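PDB 3TOS: CalS11, which is a calicheamicin methyltransferase that binds S-adenosyl-L-homocysteine and probably acts as an O-methyltransferase. Local coordinates for residues B[58-63]-B[92-97]; B[64-69]-B[182-187]. One frame throughout, in Å; residues are numbered along the deposited sequence.

Overall arrangement
After helix 17-31 the chain enters helix 50-65, which serves both contacts. Residues 58-63 reach forward 29 residues to the end of helix 82-94 in contact 1, closing a loop that holds strand 72-76 and most of that helix. Residues 64-69 hold the end of helix 50-65 and the beta turn after it. In contact 2 they meet strand 183-188, closing a loop of more than 100 residues. The two loops cross, because 92-97 lies between the segments of contact 2. The centres are about 10 Å apart, and the contacts touch where Y94 packs on R64 and L67. Together they tie helix 50-65 to helix 82-94 and to the middle of the Rossmann-like sheet.

Contact 1. Residues B[58-63]-B[92-97]; sequences SMDALY and GVYEPY
Y94 and Y63 meet edge to face, with the edge of Y94 turned toward the face of Y63. The ring centroids are 5.9 Å apart and the planes stand at 59°. Each hydroxyl then bonds to a carboxylate of the opposite segment. Y94 OH donates to D60 OD1 at 2.5 Å, a short bond, and D60 OD1 accepts on its syn lone pair. The D60 carboxylate lies only 26° from the plane of the Y94 ring. Y63 OH donates to E95 OE1 at 2.7 Å; E95 OE1 accepts on its anti lone pair and lies in the ring plane. D60 CG is anti to its backbone N (chi1 175°), which carries the carboxylate out to the Y94 hydroxyl. Both acids have further partners: D60 OD2 pairs with R64, and E95 OE1 with R101. These charges probably keep both carboxylates ionised and fix their rotation. L57 of the second subunit packs on D60 and Y94. The contact joins helix 50-65 to the C-terminal end of helix 82-94, where E95 is the first residue to leave helical geometry. D60 and Y63 also rest on L90 of that helix, while M59 and L62 of helix 50-65 lie on Y187 of strand 183-188.

Contact 2. Residues B[64-69]-B[182-187]; sequences RQVLDV and VIALAY
V69 and A184 bring the two backbones to 5.9 Å between their CA atoms, where a type I beta turn from V66 to V69 meets a corner in the chain at A184. The turn is closed by the bond from V69 N to V66 O, 2.9 Å. Two valines, one from each end of the turn, rest on A184. V66 CB lies 4.1 Å from A184 CB, and V66 CG1 comes within 3.3 Å of A184 O. V66 CG1 is anti to its own carbonyl carbon (chi1 -58°), and the other branch, CG2, turns to L185, 4.3 Å from L185 CB. One valine thus touches two successive residues of 182-187. V69 uses a single branch: its CG1 lies 4.1 Å from A184 CB. That methyl of A184 also sits 4.0 Å from V69 O, so it meets both backbone and side chain of V69. V182, A184 and L185 make backbone hydrogen bonds with V72 of strand 72-76, and A184 also with I212 of strand 211-215, on which V66 and L185 both pack. The turn therefore rests on strand 183-188 at the A184 corner, and that strand runs between strands 72-76 and 211-215 in the parallel part of the Rossmann-like sheet. The four touching residues are buried, and their side chains are all aliphatic. The two segments are therefore held together by van der Waals contact of aliphatic groups with one another and with the backbone carbonyls A184 O and V69 O. V69 N and V66 O satisfy each other within the turn, and V69 O is taken by R101.

Contact 1. Residues B[58-63]-B[92-97]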
loop_
_atom_site.group_PDB
_atom_site.type_symbol
_atom_site.label_atom_id
_atom_site.label_comp_id
_atom_site.label_asym_id
_atom_site.label_seq_id
_atom_site.Cartn_x
_atom_site.Cartn_y
_atom_site.Cartn_z
ATOM N N SER B 58 -16.865 14.802 -14.516
ATOM C CA SER B 58 -16.316 13.723 -15.361
ATOM C C SER B 58 -15.210 14.261 -16.284
ATOM O O SER B 58 -14.159 13.605 -16.426
ATOM C CB SER B 58 -17.406 13.081 -16.227
ATOM O OG SER B 58 -18.253 12.334 -15.362
HETATM N N MSE B 59 -15.394 15.449 -16.862
HETATM C CA MSE B 59 -14.315 16.047 -17.672
HETATM C C MSE B 59 -13.059 16.296 -16.841
HETATM O O MSE B 59 -11.927 16.078 -17.333
HETATM C CB MSE B 59 -14.775 17.327 -18.362
HETATM C CG MSE B 59 -15.917 17.143 -19.378
HETATM SE SE MSE B 59 -15.630 15.765 -20.730
HETATM C CE MSE B 59 -16.687 14.321 -19.950
ATOM N N ASP B 60 -13.261 16.751 -15.606
ATOM C CA ASP B 60 -12.154 16.964 -14.699
ATOM C C ASP B 60 -11.435 15.646 -14.379
ATOM O O ASP B 60 -10.200 15.616 -14.314
ATOM C CB ASP B 60 -12.641 17.639 -13.390
ATOM C CG ASP B 60 -11.561 17.764 -12.379
ATOM O OD1 ASP B 60 -10.691 18.608 -12.593
ATOM O OD2 ASP B 60 -11.587 17.079 -11.341
ATOM N N ALA B 61 -12.193 14.558 -14.206
ATOM C CA ALA B 61 -11.589 13.256 -13.905
ATOM C C ALA B 61 -10.755 12.775 -15.106
ATOM O O ALA B 61 -9.638 12.259 -14.920
ATOM C CB ALA B 61 -12.679 12.221 -13.589
ATOM N N LEU B 62 -11.264 12.948 -16.331
ATOM C CA LEU B 62 -10.468 12.536 -17.513
ATOM C C LEU B 62 -9.212 13.399 -17.653
ATOM O O LEU B 62 -8.094 12.865 -17.869
ATOM C CB LEU B 62 -11.276 12.650 -18.809
ATOM C CG LEU B 62 -12.511 11.727 -18.867
ATOM C CD1 LEU B 62 -13.244 12.045 -20.172
ATOM C CD2 LEU B 62 -12.145 10.187 -18.873
ATOM N N TYR B 63 -9.351 14.708 -17.440
ATOM C CA TYR B 63 -8.202 15.598 -17.580
ATOM C C TYR B 63 -7.137 15.250 -16.547
ATOM O O TYR B 63 -5.938 15.182 -16.830
ATOM C CB TYR B 63 -8.645 17.059 -17.428
ATOM C CG TYR B 63 -7.659 18.129 -17.919
ATOM C CD1 TYR B 63 -6.271 17.908 -17.953
ATOM C CD2 TYR B 63 -8.113 19.290 -18.472
ATOM C CE1 TYR B 63 -5.404 18.848 -18.413
ATOM C CE2 TYR B 63 -7.224 20.229 -18.965
ATOM C CZ TYR B 63 -5.901 20.054 -18.861
ATOM O OH TYR B 63 -5.071 21.041 -19.367
ATOM N N GLY B 92 -6.286 25.994 -17.094
ATOM C CA GLY B 92 -5.773 27.085 -16.230
ATOM C C GLY B 92 -5.532 26.544 -14.817
ATOM O O GLY B 92 -4.496 26.852 -14.173
ATOM N N VAL B 93 -6.497 25.791 -14.281
ATOM C CA VAL B 93 -6.290 25.227 -12.962
ATOM C C VAL B 93 -5.031 24.360 -12.833
ATOM O O VAL B 93 -4.245 24.528 -11.867
ATOM C CB VAL B 93 -7.503 24.350 -12.539
ATOM C CG1 VAL B 93 -7.282 23.738 -11.217
ATOM C CG2 VAL B 93 -8.807 25.240 -12.548
ATOM N N TYR B 94 -4.817 23.464 -13.800
ATOM C CA TYR B 94 -3.771 22.428 -13.593
ATOM C C TYR B 94 -2.454 22.709 -14.312
ATOM O O TYR B 94 -1.412 22.194 -13.930
ATOM C CB TYR B 94 -4.277 21.081 -14.119
ATOM C CG TYR B 94 -5.447 20.533 -13.350
ATOM C CD1 TYR B 94 -5.367 20.345 -11.961
ATOM C CD2 TYR B 94 -6.639 20.231 -14.000
ATOM C CE1 TYR B 94 -6.448 19.810 -11.235
ATOM C CE2 TYR B 94 -7.757 19.728 -13.273
ATOM C CZ TYR B 94 -7.633 19.533 -11.891
ATOM O OH TYR B 94 -8.651 19.048 -11.148
ATOM N N GLU B 95 -2.498 23.515 -15.386
ATOM C CA GLU B 95 -1.328 23.639 -16.311
ATOM C C GLU B 95 -0.976 25.057 -16.776
ATOM O O GLU B 95 -0.880 25.334 -17.978
ATOM C CB GLU B 95 -1.524 22.735 -17.497
ATOM C CG GLU B 95 -1.570 21.270 -17.132
ATOM C CD GLU B 95 -1.500 20.435 -18.373
ATOM O OE1 GLU B 95 -2.456 20.454 -19.202
ATOM O OE2 GLU B 95 -0.481 19.708 -18.514
ATOM N N PRO B 96 -0.800 25.979 -15.816
ATOM C CA PRO B 96 -0.394 27.340 -16.189
ATOM C C PRO B 96 0.833 27.356 -17.073
ATOM O O PRO B 96 0.987 28.244 -17.925
ATOM C CB PRO B 96 -0.119 28.008 -14.831
ATOM C CG PRO B 96 0.069 26.893 -13.869
ATOM C CD PRO B 96 -0.817 25.788 -14.350
ATOM N N TYR B 97 1.758 26.409 -16.846
ATOM C CA TYR B 97 3.041 26.501 -17.538
ATOM C C TYR B 97 3.152 25.584 -18.755
ATOM O O TYR B 97 4.255 25.348 -19.254
ATOM C CB TYR B 97 4.168 26.221 -16.553
ATOM C CG TYR B 97 4.180 27.152 -15.362
ATOM C CD1 TYR B 97 4.153 28.554 -15.536
ATOM C CD2 TYR B 97 4.224 26.643 -14.060
ATOM C CE1 TYR B 97 4.195 29.396 -14.450
ATOM C CE2 TYR B 97 4.282 27.498 -12.946
ATOM C CZ TYR B 97 4.276 28.873 -13.158
ATOM O OH TYR B 97 4.370 29.730 -12.078
#

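Contact 2. Residues B[64-69]-B[182-187]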
loop_
_atom_site.group_PDB
_atom_site.type_symbol
_atom_site.label_atom_id
_atom_site.label_comp_id
_atom_site.label_asym_id
_atom_site.label_seq_id
_atom_site.Cartn_x
_atom_site.Cartn_y
_atom_site.Cartn_z
ATOM N N ARG B 64 -7.559 15.021 -15.302
ATOM C CA ARG B 64 -6.586 14.662 -14.270
ATOM C C ARG B 64 -5.794 13.398 -14.600
ATOM O O ARG B 64 -4.650 13.266 -14.203
ATOM C CB ARG B 64 -7.274 14.514 -12.917
ATOM C CG ARG B 64 -7.644 15.874 -12.321
ATOM C CD ARG B 64 -8.162 15.683 -10.896
ATOM N NE ARG B 64 -9.506 15.093 -10.830
ATOM C CZ ARG B 64 -9.811 13.873 -10.380
ATOM N NH1 ARG B 64 -8.857 13.020 -10.002
ATOM N NH2 ARG B 64 -11.087 13.480 -10.361
ATOM N N GLN B 65 -6.397 12.495 -15.359
ATOM C CA GLN B 65 -5.694 11.254 -15.731
ATOM C C GLN B 65 -4.617 11.431 -16.771
ATOM O O GLN B 65 -3.770 10.533 -16.903
ATOM C CB GLN B 65 -6.669 10.154 -16.202
ATOM C CG GLN B 65 -7.446 9.620 -14.960
ATOM C CD GLN B 65 -8.258 8.356 -15.234
ATOM O OE1 GLN B 65 -7.806 7.446 -15.914
ATOM N NE2 GLN B 65 -9.473 8.317 -14.710
ATOM N N VAL B 66 -4.587 12.580 -17.474
ATOM C CA VAL B 66 -3.538 12.807 -18.488
ATOM C C VAL B 66 -2.596 13.980 -18.128
ATOM O O VAL B 66 -1.811 14.459 -18.972
ATOM C CB VAL B 66 -4.167 13.040 -19.914
ATOM C CG1 VAL B 66 -5.043 11.842 -20.336
ATOM C CG2 VAL B 66 -4.972 14.376 -19.989
ATOM N N LEU B 67 -2.615 14.429 -16.874
ATOM C CA LEU B 67 -1.725 15.518 -16.474
ATOM C C LEU B 67 -0.254 15.059 -16.597
ATOM O O LEU B 67 0.634 15.904 -16.722
ATOM C CB LEU B 67 -2.032 15.935 -15.025
ATOM C CG LEU B 67 -3.329 16.774 -15.002
ATOM C CD1 LEU B 67 -3.567 17.134 -13.556
ATOM C CD2 LEU B 67 -3.302 18.085 -15.899
ATOM N N ASP B 68 0.014 13.752 -16.583
ATOM C CA ASP B 68 1.388 13.274 -16.785
ATOM C C ASP B 68 1.556 12.622 -18.165
ATOM O O ASP B 68 2.463 11.820 -18.346
ATOM C CB ASP B 68 1.835 12.284 -15.658
ATOM C CG ASP B 68 1.017 11.003 -15.628
ATOM O OD1 ASP B 68 -0.030 10.908 -16.347
ATOM O OD2 ASP B 68 1.400 10.097 -14.838
ATOM N N VAL B 69 0.692 12.959 -19.140
ATOM C CA VAL B 69 0.822 12.426 -20.486
ATOM C C VAL B 69 1.047 13.635 -21.444
ATOM O O VAL B 69 0.341 14.633 -21.354
ATOM C CB VAL B 69 -0.424 11.651 -20.905
ATOM C CG1 VAL B 69 -0.277 11.101 -22.358
ATOM C CG2 VAL B 69 -0.710 10.505 -19.899
ATOM N N VAL B 182 0.999 14.734 -30.357
ATOM C CA VAL B 182 0.715 13.566 -29.537
ATOM C C VAL B 182 -0.704 13.825 -28.981
ATOM O O VAL B 182 -1.040 14.964 -28.706
ATOM C CB VAL B 182 1.735 13.380 -28.370
ATOM C CG1 VAL B 182 1.342 12.150 -27.534
ATOM C CG2 VAL B 182 3.162 13.217 -28.900
ATOM N N ILE B 183 -1.564 12.812 -28.900
ATOM C CA ILE B 183 -2.948 13.012 -28.375
ATOM C C ILE B 183 -2.987 12.474 -26.996
ATOM O O ILE B 183 -2.843 11.254 -26.783
ATOM C CB ILE B 183 -4.003 12.302 -29.264
ATOM C CG1 ILE B 183 -3.941 12.936 -30.663
ATOM C CG2 ILE B 183 -5.480 12.414 -28.603
ATOM C CD1 ILE B 183 -4.743 12.183 -31.740
ATOM N N ALA B 184 -3.159 13.355 -26.013
ATOM C CA ALA B 184 -3.317 12.902 -24.625
ATOM C C ALA B 184 -4.731 12.424 -24.288
ATOM O O ALA B 184 -4.902 11.419 -23.590
ATOM C CB ALA B 184 -2.896 13.996 -23.666
ATOM N N LEU B 185 -5.717 13.152 -24.801
ATOM C CA LEU B 185 -7.123 12.839 -24.501
ATOM C C LEU B 185 -7.923 13.066 -25.788
ATOM O O LEU B 185 -7.868 14.137 -26.388
ATOM C CB LEU B 185 -7.655 13.728 -23.340
ATOM C CG LEU B 185 -9.169 13.701 -23.044
ATOM C CD1 LEU B 185 -9.614 12.269 -22.660
ATOM C CD2 LEU B 185 -9.474 14.711 -21.945
ATOM N N ALA B 186 -8.623 12.034 -26.241
ATOM C CA ALA B 186 -9.465 12.072 -27.448
ATOM C C ALA B 186 -10.879 11.805 -26.982
ATOM O O ALA B 186 -11.180 10.690 -26.483
ATOM C CB ALA B 186 -9.042 11.011 -28.443
ATOM N N TYR B 187 -11.730 12.859 -27.030
ATOM C CA TYR B 187 -13.117 12.767 -26.564
ATOM C C TYR B 187 -14.068 12.608 -27.741
ATOM O O TYR B 187 -14.317 13.549 -28.495
ATOM C CB TYR B 187 -13.476 13.985 -25.673
ATOM C CG TYR B 187 -14.720 13.661 -24.868
ATOM C CD1 TYR B 187 -16.010 13.905 -25.381
ATOM C CD2 TYR B 187 -14.628 13.060 -23.609
ATOM C CE1 TYR B 187 -17.148 13.506 -24.679
ATOM C CE2 TYR B 187 -15.753 12.689 -22.888
ATOM C CZ TYR B 187 -16.997 12.903 -23.428
ATOM O OH TYR B 187 -18.118 12.518 -22.704
#